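Local coordinates for protein amide synthase (Vibrio cholerae, PDB 1L5A) that acts as a stand-alone condensation enzyme of nonribosomal peptide synthesis, an amide synthase linked to production of the siderophore vibriobactin, at residues Leu39-Leu44 and Gln146-Gly151; Phe52-Arg55 and Glu61-Trp64; Gln92-Ser97 and Lys352-Gly357; Val239-Leu244 and Pro398-Gln403; Tyr311-Ile316 and Gln326-Ser331. All blocks are in the same frame, centred on the assembly; numbering follows the deposited sequence.

Contact 1 (Leu39-Leu44 and Gln146-Gly151); sequences LRALHL and QSLLSG
Leu-148 is the residue of 146-151 that makes the contact, setting its CD1 methyl against Arg-40, Ala-41 and Leu-44 on the flank of helix 35-47. CD1 lies 3.6 Å from Arg-40 CG and equally close to the backbone, 3.6 Å from Ala-41 N. It also meets Ala-41 CB at 4.0 Å and, one turn on, Leu-44 CD1 at 4.3 Å. With CG of Leu-148 anti to its carbonyl carbon (chi1 -70°), the branch reaches straight across and meets the aliphatic part of Arg-40 at about a right angle. Beside the small Ala-41 side chain the methyl lies close to the helix backbone.

The polar groups make their bonds within their own segments. The guanidinium of Arg-40 has Leu-44 CD2 over its centre, 3.8 Å above the plane. In the other segment, Gln-146 O accepts from Ser-150 N and from Ser-150 OG, which approach from opposite faces of the carbonyl plane, the hydroxyl at 3.0 Å. Gly-151, with positive phi, forms a Schellman motif with the last turn.

His-144 carries the packing one turn further back, touching both Ala-41 and Leu-44. The axes of the short segments 39-44 and 146-150 approach to 9.9 Å, with N-to-C directions 139° apart, an inclined antiparallel helix pair flanking the N-terminal sheet of a condensation domain, whose fold resembles that of chloramphenicol acetyltransferase.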
# COMPACT_ATOMS: atom_id res chain seq x y z
N LEU A 39 -19.34 20.39 -30.05
CA LEU A 39 -18.04 20.96 -30.38
C LEU A 39 -17.33 21.49 -29.14
O LEU A 39 -16.12 21.29 -28.98
CB LEU A 39 -18.19 22.10 -31.40
CG LEU A 39 -18.60 21.77 -32.84
CD1 LEU A 39 -18.49 23.04 -33.66
CD2 LEU A 39 -17.69 20.72 -33.45
N ARG A 40 -18.07 22.16 -28.26
CA ARG A 40 -17.51 22.69 -27.03
C ARG A 40 -17.06 21.49 -26.19
O ARG A 40 -15.95 21.47 -25.65
CB ARG A 40 -18.57 23.48 -26.27
CG ARG A 40 -18.16 23.94 -24.89
CD ARG A 40 -17.11 25.02 -24.96
NE ARG A 40 -16.81 25.58 -23.64
CZ ARG A 40 -15.74 26.32 -23.38
NH1 ARG A 40 -14.86 26.58 -24.34
NH2 ARG A 40 -15.54 26.78 -22.16
N ALA A 41 -17.95 20.51 -26.07
CA ALA A 41 -17.64 19.30 -25.32
C ALA A 41 -16.35 18.67 -25.82
O ALA A 41 -15.49 18.31 -25.00
CB ALA A 41 -18.78 18.30 -25.45
N LEU A 42 -16.19 18.54 -27.15
CA LEU A 42 -14.97 17.93 -27.68
C LEU A 42 -13.76 18.79 -27.36
O LEU A 42 -12.71 18.28 -26.98
CB LEU A 42 -15.09 17.68 -29.19
CG LEU A 42 -13.85 17.17 -29.95
CD1 LEU A 42 -13.45 15.80 -29.47
CD2 LEU A 42 -14.16 17.11 -31.41
N HIS A 43 -13.90 20.11 -27.51
CA HIS A 43 -12.82 21.06 -27.21
C HIS A 43 -12.43 20.97 -25.72
O HIS A 43 -11.25 21.09 -25.36
CB HIS A 43 -13.27 22.48 -27.50
CG HIS A 43 -12.37 23.53 -26.94
ND1 HIS A 43 -11.30 24.04 -27.63
CD2 HIS A 43 -12.36 24.14 -25.73
CE1 HIS A 43 -10.66 24.93 -26.88
NE2 HIS A 43 -11.29 25.00 -25.71
N LEU A 44 -13.42 20.80 -24.86
CA LEU A 44 -13.15 20.67 -23.44
C LEU A 44 -12.42 19.35 -23.16
O LEU A 44 -11.38 19.33 -22.49
CB LEU A 44 -14.45 20.73 -22.62
CG LEU A 44 -15.12 22.11 -22.49
CD1 LEU A 44 -16.38 21.98 -21.66
CD2 LEU A 44 -14.15 23.11 -21.83
N GLN A 146 -23.19 16.06 -21.81
CA GLN A 146 -24.34 16.00 -20.92
C GLN A 146 -24.38 17.19 -19.99
O GLN A 146 -25.45 17.72 -19.72
CB GLN A 146 -24.30 14.70 -20.11
CG GLN A 146 -25.42 14.53 -19.09
CD GLN A 146 -26.80 14.74 -19.67
OE1 GLN A 146 -27.11 14.28 -20.77
NE2 GLN A 146 -27.65 15.43 -18.92
N SER A 147 -23.22 17.61 -19.50
CA SER A 147 -23.16 18.74 -18.60
C SER A 147 -23.59 19.98 -19.33
O SER A 147 -24.40 20.75 -18.82
CB SER A 147 -21.74 18.95 -18.06
OG SER A 147 -21.43 18.04 -17.03
N LEU A 148 -23.08 20.19 -20.53
CA LEU A 148 -23.44 21.38 -21.27
C LEU A 148 -24.92 21.39 -21.59
O LEU A 148 -25.59 22.42 -21.45
CB LEU A 148 -22.62 21.47 -22.55
CG LEU A 148 -21.15 21.78 -22.23
CD1 LEU A 148 -20.22 21.42 -23.43
CD2 LEU A 148 -21.04 23.25 -21.85
N LEU A 149 -25.45 20.24 -21.98
CA LEU A 149 -26.86 20.15 -22.34
C LEU A 149 -27.77 20.37 -21.15
O LEU A 149 -28.78 21.06 -21.26
CB LEU A 149 -27.14 18.78 -22.95
CG LEU A 149 -28.47 18.55 -23.68
CD1 LEU A 149 -28.49 19.35 -25.00
CD2 LEU A 149 -28.63 17.06 -23.98
N SER A 150 -27.41 19.81 -20.00
CA SER A 150 -28.24 19.94 -18.81
C SER A 150 -27.89 21.15 -17.96
O SER A 150 -28.45 21.35 -16.89
CB SER A 150 -28.13 18.69 -17.94
OG SER A 150 -26.89 18.66 -17.26
N GLY A 151 -26.94 21.95 -18.45
CA GLY A 151 -26.55 23.14 -17.72
C GLY A 151 -25.98 22.92 -16.33
O GLY A 151 -26.13 23.78 -15.46

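Contact 2 (Phe52-Arg55 and Glu61-Trp64); sequences FRAR and ELYW
The ring of Tyr-63 carries Arg-55 CB on one face, 3.4 Å above its plane and displaced toward the rim, a CH-pi contact with the carbon 3.8 Å from the ring centroid. Tyr-63 CG stands between its backbone N and carbonyl carbon (chi1 69°), which folds the ring over the neighbouring strand. Beyond CB the Arg-55 chain runs extended past the phenol oxygen, CD lying 3.8 Å from Tyr-63 OH, and that hydroxyl is hydrogen-bonded to Asp-102. The Trp-64 indole has Leu-62 CD2 from its own strand on one face, while Ala-54 CB comes within 4.3 Å of Trp-64 CZ3.

Strands 54-56 and 62-64 form a small antiparallel beta hairpin, with Tyr-63 and Arg-55 on one face and Trp-64 and Ala-54 on the other. Arg-55 and Tyr-63 are its hydrogen-bonded pair: Arg-55 N donates to Tyr-63 O at 3.0 Å, and Tyr-63 N returns a straighter bond to Arg-55 O (167° at the hydrogen). The latter oxygen also receives a CA-H...O contact from Leu-62 CA at 3.4 Å. Just before strand 54-56, the Arg-53 guanidinium lies near Trp-64 CB, held by a hydrogen bond from NH1 to His-65 O and a salt bridge from NH2 to Asp-50.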
# COMPACT_ATOMS: atom_id res chain seq x y z
N PHE A 52 -1.98 14.55 -25.45
CA PHE A 52 -2.29 14.90 -26.83
C PHE A 52 -1.47 16.12 -27.28
O PHE A 52 -1.53 16.51 -28.44
CB PHE A 52 -3.77 15.22 -27.01
CG PHE A 52 -4.67 14.03 -27.06
CD1 PHE A 52 -6.03 14.19 -27.32
CD2 PHE A 52 -4.18 12.76 -26.79
CE1 PHE A 52 -6.89 13.11 -27.30
CE2 PHE A 52 -5.04 11.66 -26.76
CZ PHE A 52 -6.39 11.84 -27.02
N ARG A 53 -0.72 16.74 -26.37
CA ARG A 53 0.09 17.91 -26.74
C ARG A 53 1.56 17.50 -26.86
O ARG A 53 2.44 18.33 -27.07
CB ARG A 53 -0.04 19.03 -25.69
CG ARG A 53 -1.40 19.73 -25.66
CD ARG A 53 -1.43 20.92 -24.68
NE ARG A 53 -1.30 20.52 -23.27
CZ ARG A 53 -0.20 20.66 -22.55
NH1 ARG A 53 0.90 21.19 -23.09
NH2 ARG A 53 -0.20 20.27 -21.28
N ALA A 54 1.81 16.21 -26.71
CA ALA A 54 3.15 15.69 -26.80
C ALA A 54 3.71 15.82 -28.22
O ALA A 54 2.97 15.75 -29.20
CB ALA A 54 3.16 14.23 -26.40
N ARG A 55 5.02 16.01 -28.30
CA ARG A 55 5.74 16.11 -29.55
C ARG A 55 7.14 15.53 -29.33
O ARG A 55 7.66 15.56 -28.21
CB ARG A 55 5.82 17.57 -30.03
CG ARG A 55 4.47 18.10 -30.42
CD ARG A 55 4.55 19.25 -31.36
NE ARG A 55 3.22 19.64 -31.83
CZ ARG A 55 3.00 20.63 -32.68
NH1 ARG A 55 4.04 21.33 -33.16
NH2 ARG A 55 1.76 20.95 -33.04
N GLU A 61 13.39 13.10 -27.97
CA GLU A 61 13.11 13.85 -26.75
C GLU A 61 11.67 14.33 -26.78
O GLU A 61 11.25 15.02 -27.72
CB GLU A 61 14.02 15.07 -26.60
CG GLU A 61 13.42 16.11 -25.66
CD GLU A 61 14.45 17.05 -25.08
OE1 GLU A 61 15.27 16.61 -24.23
OE2 GLU A 61 14.44 18.24 -25.47
N LEU A 62 10.90 13.96 -25.76
CA LEU A 62 9.51 14.35 -25.68
C LEU A 62 9.47 15.73 -25.04
O LEU A 62 10.13 15.99 -24.03
CB LEU A 62 8.74 13.34 -24.84
CG LEU A 62 7.24 13.51 -24.65
CD1 LEU A 62 6.63 12.21 -24.15
CD2 LEU A 62 6.96 14.63 -23.67
N TYR A 63 8.73 16.63 -25.67
CA TYR A 63 8.57 17.99 -25.18
C TYR A 63 7.09 18.38 -25.40
O TYR A 63 6.37 17.70 -26.16
CB TYR A 63 9.55 18.93 -25.91
CG TYR A 63 9.24 19.16 -27.36
CD1 TYR A 63 8.44 20.23 -27.75
CD2 TYR A 63 9.73 18.31 -28.35
CE1 TYR A 63 8.13 20.45 -29.11
CE2 TYR A 63 9.43 18.51 -29.70
CZ TYR A 63 8.62 19.59 -30.07
OH TYR A 63 8.30 19.80 -31.40
N TRP A 64 6.65 19.47 -24.76
CA TRP A 64 5.24 19.86 -24.84
C TRP A 64 4.79 21.10 -25.62
O TRP A 64 5.23 22.23 -25.37
CB TRP A 64 4.69 19.98 -23.42
CG TRP A 64 5.14 18.88 -22.55
CD1 TRP A 64 6.31 18.82 -21.85
CD2 TRP A 64 4.49 17.62 -22.34
NE1 TRP A 64 6.43 17.60 -21.23
CE2 TRP A 64 5.33 16.84 -21.51
CE3 TRP A 64 3.28 17.07 -22.78
CZ2 TRP A 64 4.99 15.54 -21.11
CZ3 TRP A 64 2.95 15.77 -22.39
CH2 TRP A 64 3.81 15.02 -21.55

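Contact 3 (Gln92-Ser97 and Lys352-Gly357); sequences QDLQRS and KVLASG
Beside Leu-94, which reaches across to Leu-354 and Ala-355, the carboxylate of Asp-93 is gripped at both oxygens: OD2 forms a salt bridge with Arg-123 NH1 and OD1 a hydrogen bond with Tyr-121 OH. Both partners belong to strand 117-125, so this buried acid ties the last turn of helix 82-94 to the middle of the sheet, and the adjacent arginine would be expected to stabilise its negative charge. The structural unit is a helix laid on the N-terminal mixed sheet of the condensation domain, one of whose two outermost strands within the chain, 348-356, comes from much later in the sequence.

That edge strand is not regular. Leu-354 and Ala-355 both face Ala-24 of strand 22-30 in a classic beta bulge, the extra residue arising where Leu-354 adopts a near-helical psi of -21°. The bulge turns both side chains toward the helix, and a single residue, Leu-94, meets the two of them. Tyr-121 links the polar and apolar parts, since its side chain also touches both leucines. Leu-354 is further packed against Trp-87 and Ile-90, earlier on the same helix.

Across the contact everything is apolar, and the side chains of Leu-94 and Leu-354 run at about a right angle. Leu-94 CG lies anti to its carbonyl carbon (chi1 -76°), from where the isobutyl fork divides its contacts: CD1 rests 4.1 Å from Leu-354 CB, while CD2 stands 4.2 Å from Ala-355 CB.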
# COMPACT_ATOMS: atom_id res chain seq x y z
N GLN A 92 -8.10 10.59 -45.86
CA GLN A 92 -6.92 11.39 -46.12
C GLN A 92 -6.03 11.37 -44.88
O GLN A 92 -4.83 11.15 -44.98
CB GLN A 92 -7.33 12.82 -46.46
CG GLN A 92 -6.16 13.76 -46.69
CD GLN A 92 -5.23 13.28 -47.79
OE1 GLN A 92 -5.65 13.12 -48.94
NE2 GLN A 92 -3.97 13.03 -47.44
N ASP A 93 -6.62 11.57 -43.71
CA ASP A 93 -5.81 11.57 -42.50
C ASP A 93 -5.22 10.19 -42.22
O ASP A 93 -4.07 10.07 -41.79
CB ASP A 93 -6.62 12.07 -41.31
CG ASP A 93 -5.84 12.02 -40.01
OD1 ASP A 93 -6.02 11.04 -39.25
OD2 ASP A 93 -5.05 12.95 -39.75
N LEU A 94 -6.00 9.14 -42.46
CA LEU A 94 -5.49 7.79 -42.28
C LEU A 94 -4.30 7.55 -43.20
O LEU A 94 -3.35 6.88 -42.84
CB LEU A 94 -6.58 6.76 -42.58
CG LEU A 94 -7.61 6.65 -41.47
CD1 LEU A 94 -8.70 5.66 -41.87
CD2 LEU A 94 -6.92 6.20 -40.19
N GLN A 95 -4.34 8.12 -44.40
CA GLN A 95 -3.25 7.95 -45.34
C GLN A 95 -2.19 9.02 -45.19
O GLN A 95 -1.29 9.11 -46.03
CB GLN A 95 -3.78 7.99 -46.78
CG GLN A 95 -4.44 6.71 -47.27
CD GLN A 95 -4.88 6.80 -48.73
OE1 GLN A 95 -4.22 7.45 -49.55
NE2 GLN A 95 -6.00 6.14 -49.07
N ARG A 96 -2.25 9.84 -44.14
CA ARG A 96 -1.23 10.87 -44.02
C ARG A 96 0.14 10.25 -43.77
O ARG A 96 0.24 9.08 -43.35
CB ARG A 96 -1.58 11.87 -42.91
CG ARG A 96 -0.95 11.59 -41.55
CD ARG A 96 -1.57 10.37 -40.90
NE ARG A 96 -1.00 10.12 -39.58
CZ ARG A 96 -1.48 9.23 -38.73
NH1 ARG A 96 -2.54 8.51 -39.05
NH2 ARG A 96 -0.88 9.04 -37.56
N SER A 97 1.19 11.03 -44.04
CA SER A 97 2.58 10.59 -43.87
C SER A 97 2.86 10.08 -42.45
O SER A 97 3.79 9.29 -42.23
CB SER A 97 3.54 11.76 -44.20
OG SER A 97 3.44 12.79 -43.23
N LYS A 352 -16.88 3.11 -34.81
CA LYS A 352 -16.17 2.31 -35.79
C LYS A 352 -14.66 2.46 -35.63
O LYS A 352 -14.12 3.57 -35.67
CB LYS A 352 -16.62 2.68 -37.21
CG LYS A 352 -16.29 1.61 -38.28
CD LYS A 352 -16.57 2.12 -39.73
CE LYS A 352 -16.12 1.12 -40.82
NZ LYS A 352 -15.77 1.83 -42.08
N VAL A 353 -13.99 1.33 -35.40
CA VAL A 353 -12.54 1.29 -35.25
C VAL A 353 -11.95 1.37 -36.66
O VAL A 353 -12.12 0.45 -37.44
CB VAL A 353 -12.10 -0.03 -34.57
CG1 VAL A 353 -10.59 -0.09 -34.49
CG2 VAL A 353 -12.71 -0.14 -33.16
N LEU A 354 -11.27 2.47 -36.97
CA LEU A 354 -10.70 2.68 -38.29
C LEU A 354 -9.24 2.29 -38.38
O LEU A 354 -8.72 2.06 -39.47
CB LEU A 354 -10.81 4.15 -38.69
CG LEU A 354 -12.23 4.69 -38.81
CD1 LEU A 354 -12.17 6.18 -39.14
CD2 LEU A 354 -12.96 3.92 -39.88
N ALA A 355 -8.60 2.23 -37.21
CA ALA A 355 -7.19 1.85 -37.11
C ALA A 355 -6.92 1.43 -35.67
O ALA A 355 -7.49 2.01 -34.73
CB ALA A 355 -6.30 3.01 -37.51
N SER A 356 -6.06 0.43 -35.49
CA SER A 356 -5.72 -0.01 -34.14
C SER A 356 -4.46 -0.84 -34.04
O SER A 356 -4.43 -1.87 -33.38
CB SER A 356 -6.86 -0.80 -33.52
OG SER A 356 -7.20 -1.89 -34.33
N GLY A 357 -3.40 -0.38 -34.69
CA GLY A 357 -2.15 -1.08 -34.62
C GLY A 357 -1.98 -2.10 -35.73
O GLY A 357 -2.64 -2.02 -36.77

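Contact 4 (Val239-Leu244 and Pro398-Gln403); sequences VALCAL and PRFFEQ
Phe-400 presents the far end of its ring to Leu-241 and Leu-244, two residues one turn apart on helix 234-249. Leu-244 CD2 sits at the ring edge, near its plane, 4.3 Å from Phe-400 CZ. On the other helical turn Leu-241 CD2 meets Phe-400 CE2 at 4.4 Å. Between these two contacts the ring end approaches the helix backbone itself, with Phe-400 CZ 3.8 Å from Leu-241 O, an oblique van der Waals approach.

Phe-400 owes its reach to an extended first torsion, CG being anti to the backbone N (chi1 176°), which carries the ring away from its own helix and toward helix 234-249. A second ring lies beside it: one face of Phe-401 has Phe-400 CD2 4.2 Å above it, toward the rim. The contact joins helices 234-249 and 387-409 in the C-terminal half of the condensation fold, packing helix against helix through aromatic and leucine side chains.

Further out, Tyr-245 meets the Phe-400 ring edge-to-face, and Phe-397 lies against Phe-401 with the ring planes only about 15° apart. Helix 387-409 is kinked at Pro-398, whose nitrogen makes no bond to the preceding turn; Pro-398 and Glu-402 rest on Tyr-213 of strand 208-214. On the other helix, Leu-244 is backed by Tyr-294 and Ala-240 by Leu-295 and Ser-298, all three from helix 291-307.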
# COMPACT_ATOMS: atom_id res chain seq x y z
N VAL A 239 -10.86 -15.55 -20.37
CA VAL A 239 -9.43 -15.77 -20.55
C VAL A 239 -9.09 -17.17 -20.11
O VAL A 239 -8.27 -17.85 -20.74
CB VAL A 239 -8.60 -14.75 -19.74
CG1 VAL A 239 -7.12 -15.13 -19.76
CG2 VAL A 239 -8.78 -13.36 -20.34
N ALA A 240 -9.74 -17.61 -19.03
CA ALA A 240 -9.54 -18.95 -18.48
C ALA A 240 -10.09 -19.96 -19.46
O ALA A 240 -9.39 -20.89 -19.86
CB ALA A 240 -10.25 -19.08 -17.12
N LEU A 241 -11.36 -19.77 -19.86
CA LEU A 241 -12.01 -20.64 -20.83
C LEU A 241 -11.20 -20.70 -22.12
O LEU A 241 -11.02 -21.76 -22.70
CB LEU A 241 -13.43 -20.15 -21.16
CG LEU A 241 -14.52 -20.47 -20.13
CD1 LEU A 241 -15.82 -19.80 -20.55
CD2 LEU A 241 -14.70 -21.99 -20.02
N CYS A 242 -10.72 -19.55 -22.58
CA CYS A 242 -9.92 -19.52 -23.79
C CYS A 242 -8.67 -20.38 -23.61
O CYS A 242 -8.27 -21.09 -24.53
CB CYS A 242 -9.53 -18.09 -24.14
SG CYS A 242 -8.38 -17.99 -25.53
N ALA A 243 -8.05 -20.32 -22.44
CA ALA A 243 -6.85 -21.12 -22.21
C ALA A 243 -7.20 -22.61 -22.17
O ALA A 243 -6.42 -23.45 -22.63
CB ALA A 243 -6.18 -20.71 -20.92
N LEU A 244 -8.36 -22.94 -21.61
CA LEU A 244 -8.80 -24.33 -21.54
C LEU A 244 -8.91 -24.84 -22.98
O LEU A 244 -8.40 -25.91 -23.33
CB LEU A 244 -10.17 -24.44 -20.87
CG LEU A 244 -10.76 -25.85 -20.72
CD1 LEU A 244 -9.76 -26.75 -19.99
CD2 LEU A 244 -12.08 -25.78 -19.95
N PRO A 398 -15.62 -21.68 -32.00
CA PRO A 398 -17.08 -21.58 -31.86
C PRO A 398 -17.72 -22.87 -31.38
O PRO A 398 -18.64 -22.85 -30.56
CB PRO A 398 -17.53 -21.19 -33.26
CG PRO A 398 -16.40 -20.30 -33.72
CD PRO A 398 -15.18 -21.10 -33.28
N ARG A 399 -17.22 -23.99 -31.89
CA ARG A 399 -17.75 -25.30 -31.50
C ARG A 399 -17.51 -25.48 -30.01
O ARG A 399 -18.38 -25.97 -29.28
CB ARG A 399 -17.05 -26.41 -32.31
N PHE A 400 -16.32 -25.07 -29.56
CA PHE A 400 -15.96 -25.17 -28.14
C PHE A 400 -17.05 -24.59 -27.26
O PHE A 400 -17.39 -25.17 -26.23
CB PHE A 400 -14.65 -24.41 -27.87
CG PHE A 400 -14.26 -24.39 -26.41
CD1 PHE A 400 -13.51 -25.42 -25.86
CD2 PHE A 400 -14.66 -23.33 -25.59
CE1 PHE A 400 -13.17 -25.42 -24.51
CE2 PHE A 400 -14.33 -23.32 -24.23
CZ PHE A 400 -13.58 -24.36 -23.69
N PHE A 401 -17.61 -23.45 -27.67
CA PHE A 401 -18.67 -22.82 -26.89
C PHE A 401 -19.98 -23.57 -27.03
O PHE A 401 -20.78 -23.62 -26.10
CB PHE A 401 -18.85 -21.35 -27.31
CG PHE A 401 -17.74 -20.45 -26.84
CD1 PHE A 401 -16.89 -19.83 -27.75
CD2 PHE A 401 -17.52 -20.26 -25.48
CE1 PHE A 401 -15.83 -19.03 -27.31
CE2 PHE A 401 -16.47 -19.46 -25.03
CZ PHE A 401 -15.62 -18.85 -25.94
N GLU A 402 -20.19 -24.17 -28.20
CA GLU A 402 -21.41 -24.93 -28.45
C GLU A 402 -21.44 -26.15 -27.52
O GLU A 402 -22.50 -26.51 -27.00
CB GLU A 402 -21.46 -25.38 -29.90
CG GLU A 402 -21.99 -24.33 -30.86
CD GLU A 402 -21.76 -24.71 -32.31
OE1 GLU A 402 -21.68 -25.92 -32.60
OE2 GLU A 402 -21.67 -23.79 -33.16
N GLN A 403 -20.27 -26.75 -27.31
CA GLN A 403 -20.15 -27.91 -26.42
C GLN A 403 -20.43 -27.54 -24.98
O GLN A 403 -21.31 -28.10 -24.35
CB GLN A 403 -18.74 -28.49 -26.47
CG GLN A 403 -18.49 -29.52 -27.54
CD GLN A 403 -17.09 -30.10 -27.42
OE1 GLN A 403 -16.63 -30.40 -26.32
NE2 GLN A 403 -16.42 -30.26 -28.56

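Contact 5 (Tyr311-Ile316 and Gln326-Ser331); sequences YRIEQI and QSYFMS
Ile-313 and Ile-316, one turn apart on helix 313-319, address the Tyr-328 ring from different directions. The Ile-313 side chain comes in at a slant, its CD1 4.1 Å from Tyr-328 CD1. Ile-316 stands at about a right angle to the tyrosine and brings CG2 to the ring edge, near the ring plane and 4.2 Å from Tyr-328 OH. Met-330 runs alongside Ile-313 in the opposite sense, ending with its CE methyl 4.2 Å from Ile-313 CG1. Ile-313 CG1 is directed there by standing anti to the backbone N (chi1 -174°), so one branch serves both the tyrosine and the methionine.

The two segments belong to a helix and the irregular chain that leads back from it to strand 333-337, and their apolar side chains meet over Trp-257 of strand 255-260, which touches both Ile-313 and Met-330. Met-330 is the centre of an inverse gamma turn, with Ser-331 N bonded to Phe-329 O at 2.7 Å; Tyr-328 N is held by Glu-317 OE2, from the same helix as the isoleucines.

At the helix start Arg-312 takes the N-cap position, and the first-turn amide of Ile-313 is bound by Asn-277 OD1. Glu-314 OE1 accepts Arg-312 NH1 at 2.9 Å through its syn lone pair, in a salt bridge, while Arg-312 NH2 is hydrogen-bonded to Val-276 O.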
# COMPACT_ATOMS: atom_id res chain seq x y z
N TYR A 311 5.22 -3.98 -14.08
CA TYR A 311 6.62 -4.20 -14.52
C TYR A 311 6.53 -4.37 -16.04
O TYR A 311 5.84 -5.26 -16.56
CB TYR A 311 7.21 -5.45 -13.84
CG TYR A 311 8.73 -5.51 -13.81
CD1 TYR A 311 9.47 -4.70 -12.95
CD2 TYR A 311 9.42 -6.38 -14.66
CE1 TYR A 311 10.87 -4.75 -12.95
CE2 TYR A 311 10.80 -6.43 -14.67
CZ TYR A 311 11.53 -5.62 -13.82
OH TYR A 311 12.91 -5.67 -13.86
N ARG A 312 7.19 -3.49 -16.77
CA ARG A 312 7.17 -3.52 -18.23
C ARG A 312 7.74 -4.79 -18.88
O ARG A 312 8.84 -5.25 -18.55
CB ARG A 312 7.89 -2.29 -18.76
CG ARG A 312 7.10 -0.99 -18.60
CD ARG A 312 6.40 -0.72 -19.90
NE ARG A 312 4.95 -0.77 -19.82
CZ ARG A 312 4.18 -1.22 -20.80
NH1 ARG A 312 4.72 -1.67 -21.92
NH2 ARG A 312 2.87 -1.23 -20.66
N ILE A 313 6.98 -5.34 -19.82
CA ILE A 313 7.41 -6.53 -20.53
C ILE A 313 8.71 -6.23 -21.28
O ILE A 313 9.55 -7.10 -21.45
CB ILE A 313 6.32 -7.00 -21.54
CG1 ILE A 313 6.72 -8.33 -22.16
CG2 ILE A 313 6.11 -5.94 -22.63
CD1 ILE A 313 6.57 -9.52 -21.24
N GLU A 314 8.89 -4.98 -21.71
CA GLU A 314 10.11 -4.61 -22.41
C GLU A 314 11.26 -4.83 -21.45
O GLU A 314 12.34 -5.26 -21.85
CB GLU A 314 10.09 -3.14 -22.85
CG GLU A 314 9.06 -2.79 -23.92
CD GLU A 314 7.65 -2.60 -23.36
OE1 GLU A 314 7.52 -2.55 -22.12
OE2 GLU A 314 6.69 -2.49 -24.16
N GLN A 315 11.00 -4.50 -20.18
CA GLN A 315 12.00 -4.64 -19.12
C GLN A 315 12.26 -6.13 -18.92
O GLN A 315 13.41 -6.55 -18.81
CB GLN A 315 11.50 -4.02 -17.81
CG GLN A 315 12.53 -4.06 -16.69
CD GLN A 315 13.77 -3.31 -17.08
OE1 GLN A 315 13.71 -2.12 -17.39
NE2 GLN A 315 14.91 -4.00 -17.08
N ILE A 316 11.19 -6.92 -18.88
CA ILE A 316 11.33 -8.36 -18.73
C ILE A 316 12.22 -8.85 -19.89
O ILE A 316 13.17 -9.58 -19.66
CB ILE A 316 9.96 -9.09 -18.80
CG1 ILE A 316 9.09 -8.69 -17.61
CG2 ILE A 316 10.18 -10.59 -18.78
CD1 ILE A 316 7.78 -9.47 -17.51
N GLN A 326 15.71 -7.67 -30.42
CA GLN A 326 14.74 -8.75 -30.22
C GLN A 326 13.50 -8.34 -29.44
O GLN A 326 13.48 -7.32 -28.76
CB GLN A 326 15.41 -9.92 -29.51
CG GLN A 326 16.50 -10.57 -30.33
CD GLN A 326 17.28 -11.58 -29.53
OE1 GLN A 326 17.90 -11.25 -28.52
NE2 GLN A 326 17.26 -12.83 -29.97
N SER A 327 12.47 -9.16 -29.55
CA SER A 327 11.20 -8.94 -28.86
C SER A 327 10.45 -10.27 -28.79
O SER A 327 10.76 -11.20 -29.53
CB SER A 327 10.34 -7.93 -29.62
OG SER A 327 10.11 -8.35 -30.96
N TYR A 328 9.49 -10.38 -27.89
CA TYR A 328 8.72 -11.62 -27.79
C TYR A 328 7.59 -11.65 -28.81
O TYR A 328 7.01 -10.60 -29.16
CB TYR A 328 8.09 -11.76 -26.41
CG TYR A 328 9.06 -11.97 -25.28
CD1 TYR A 328 8.99 -11.20 -24.12
CD2 TYR A 328 9.99 -13.00 -25.32
CE1 TYR A 328 9.82 -11.44 -23.04
CE2 TYR A 328 10.82 -13.26 -24.25
CZ TYR A 328 10.73 -12.48 -23.11
OH TYR A 328 11.54 -12.76 -22.05
N PHE A 329 7.28 -12.85 -29.26
CA PHE A 329 6.18 -13.04 -30.20
C PHE A 329 4.97 -13.19 -29.31
O PHE A 329 4.70 -14.27 -28.79
CB PHE A 329 6.41 -14.30 -31.02
CG PHE A 329 5.37 -14.54 -32.08
CD1 PHE A 329 5.14 -13.59 -33.06
CD2 PHE A 329 4.65 -15.73 -32.11
CE1 PHE A 329 4.21 -13.81 -34.08
CE2 PHE A 329 3.71 -15.97 -33.13
CZ PHE A 329 3.49 -15.01 -34.12
N MET A 330 4.23 -12.11 -29.09
CA MET A 330 3.07 -12.20 -28.20
C MET A 330 1.86 -12.86 -28.83
O MET A 330 0.84 -12.23 -29.07
CB MET A 330 2.72 -10.81 -27.67
CG MET A 330 3.84 -10.28 -26.77
SD MET A 330 3.88 -8.50 -26.54
CE MET A 330 5.66 -8.21 -26.19
N SER A 331 1.98 -14.16 -29.09
CA SER A 331 0.88 -14.91 -29.67
C SER A 331 0.89 -16.34 -29.16
O SER A 331 1.94 -16.90 -28.91
CB SER A 331 1.01 -14.92 -31.20
OG SER A 331 -0.12 -15.54 -31.78

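Contacts 4 and 5 are buried, contact 1 is partly so, and contacts 2 and 3 lie at the surface. Contact 2 alone is held by backbone hydrogen bonds between its segments; the others meet through apolar packing, aliphatic in 1 and 3, largely ring against aliphatic in 4 and 5, with a methionine methyl added in 5. Contact 1 pairs two helices, whereas contact 3 sets a helix on the outer strand 348-356 of the N-terminal sheet; the two cross along the chain. Contact 5 is nested within the loops closed by contacts 3 and 4. Contacts 1 and 4, with centres about 43 Å apart, lie on opposite sides of the chain's centre.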